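Long-range contact in PelD (Pseudomonas aeruginosa, PDB 4ETX), which binds cyclic di-GMP as an effector in pellicle formation, this chain holding the GAF and GGDEF domains of the membrane protein: residues L77-C82 with S105-C110. Residues are numbered along the deposited sequence; the frame is centred on the assembly and turned at random.
Sequences LLVRTC and SALQVC
L78 reaches from helix 77-85 over the backbone of the facing segment: its CD2 lies 3.9 Å from the carbonyl C of Q108 and equally close to V109 CA, with L107 CB just behind. Its CG stands anti to the backbone N (chi1 -157°), which carries the branched end across to the strand, and a leucine, apolar and branched at CG, can set one methyl on the chain where Q108 joins V109, beside V89. One residue on, V79 uses a single methyl twice. CG2 meets L107 CD1 at 3.7 Å and C110 SG at 3.9 Å, while L123 of strand 120-126 helps to bury the valine, whose compact, beta-branched side chain fits between these three neighbours. A turn beyond L78, C82 comes nearest to the strand, its CB 3.7 Å from C110 CB. The two cysteines pack without a disulfide: C82 SG, anti to its own N (chi1 163°), lies against C110 CB and O, whereas C110 SG packs on V79, and the small size of cysteine permits an approach of 6.2 Å between C82 CA and C110 CA. On the strand side, Q108 and V109 together sit opposite the single residue V126 of strand 120-126, a classic beta bulge; Q108 OE1 accepts a hydrogen bond from M129 N. The whole is a helix packed through aliphatic and sulfur side chains on an antiparallel sheet, as expected of the alpha/beta GAF fold.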
# COMPACT_ATOMS: atom_id res chain seq x y z
N LEU A 77 11.50 -15.93 -21.39
CA LEU A 77 11.59 -14.52 -21.77
C LEU A 77 10.66 -13.60 -20.95
O LEU A 77 11.04 -12.48 -20.60
CB LEU A 77 11.31 -14.36 -23.27
CG LEU A 77 11.34 -12.97 -23.92
CD1 LEU A 77 12.65 -12.22 -23.67
CD2 LEU A 77 11.07 -13.10 -25.42
N LEU A 78 9.46 -14.07 -20.64
CA LEU A 78 8.53 -13.28 -19.83
C LEU A 78 9.09 -13.09 -18.41
O LEU A 78 9.09 -11.97 -17.89
CB LEU A 78 7.13 -13.90 -19.81
CG LEU A 78 5.97 -12.95 -19.50
CD1 LEU A 78 5.88 -11.81 -20.51
CD2 LEU A 78 4.66 -13.72 -19.45
N VAL A 79 9.59 -14.19 -17.83
CA VAL A 79 10.19 -14.20 -16.49
C VAL A 79 11.37 -13.25 -16.47
O VAL A 79 11.45 -12.37 -15.63
CB VAL A 79 10.62 -15.64 -16.08
CG1 VAL A 79 11.56 -15.64 -14.88
CG2 VAL A 79 9.40 -16.52 -15.82
N ARG A 80 12.29 -13.42 -17.43
CA ARG A 80 13.45 -12.56 -17.59
C ARG A 80 13.10 -11.07 -17.78
O ARG A 80 13.65 -10.21 -17.10
CB ARG A 80 14.33 -13.08 -18.73
CG ARG A 80 15.50 -12.18 -19.14
CD ARG A 80 16.12 -12.71 -20.41
NE ARG A 80 16.86 -11.69 -21.15
CZ ARG A 80 17.00 -11.68 -22.47
NH1 ARG A 80 16.43 -12.62 -23.22
NH2 ARG A 80 17.70 -10.71 -23.06
N THR A 81 12.17 -10.78 -18.70
CA THR A 81 11.73 -9.40 -18.98
C THR A 81 11.14 -8.68 -17.75
O THR A 81 11.41 -7.50 -17.52
CB THR A 81 10.69 -9.38 -20.13
OG1 THR A 81 11.25 -10.04 -21.28
CG2 THR A 81 10.29 -7.95 -20.49
N CYS A 82 10.33 -9.41 -16.99
CA CYS A 82 9.70 -8.87 -15.79
C CYS A 82 10.74 -8.45 -14.75
O CYS A 82 10.68 -7.32 -14.23
CB CYS A 82 8.74 -9.92 -15.21
SG CYS A 82 8.23 -9.66 -13.51
N SER A 105 4.65 -23.53 -25.00
CA SER A 105 4.74 -23.72 -23.54
C SER A 105 5.01 -22.42 -22.74
O SER A 105 5.95 -22.35 -21.95
CB SER A 105 5.78 -24.79 -23.21
OG SER A 105 5.62 -25.25 -21.88
N ALA A 106 4.16 -21.42 -22.93
CA ALA A 106 4.40 -20.10 -22.36
C ALA A 106 3.55 -19.80 -21.12
O ALA A 106 2.54 -20.47 -20.86
CB ALA A 106 4.17 -19.03 -23.43
N LEU A 107 3.98 -18.80 -20.36
CA LEU A 107 3.17 -18.26 -19.27
C LEU A 107 2.14 -17.31 -19.86
O LEU A 107 2.07 -17.17 -21.08
CB LEU A 107 4.03 -17.52 -18.26
CG LEU A 107 4.89 -18.39 -17.34
CD1 LEU A 107 5.99 -17.55 -16.73
CD2 LEU A 107 4.04 -19.08 -16.29
N GLN A 108 1.35 -16.67 -19.00
CA GLN A 108 0.42 -15.63 -19.43
C GLN A 108 0.80 -14.23 -18.91
O GLN A 108 0.73 -13.26 -19.66
CB GLN A 108 -1.02 -15.99 -19.03
CG GLN A 108 -1.68 -17.08 -19.89
CD GLN A 108 -3.07 -17.44 -19.39
OE1 GLN A 108 -3.59 -16.82 -18.47
NE2 GLN A 108 -3.68 -18.46 -20.00
N VAL A 109 1.19 -14.12 -17.63
CA VAL A 109 1.68 -12.84 -17.04
C VAL A 109 2.65 -13.07 -15.86
O VAL A 109 2.57 -14.09 -15.17
CB VAL A 109 0.49 -11.87 -16.66
CG1 VAL A 109 -0.56 -12.57 -15.85
CG2 VAL A 109 0.96 -10.61 -15.92
N CYS A 110 3.58 -12.13 -15.68
CA CYS A 110 4.55 -12.15 -14.57
C CYS A 110 4.46 -10.85 -13.80
O CYS A 110 4.47 -9.77 -14.40
CB CYS A 110 5.99 -12.38 -15.08
SG CYS A 110 6.37 -14.12 -15.40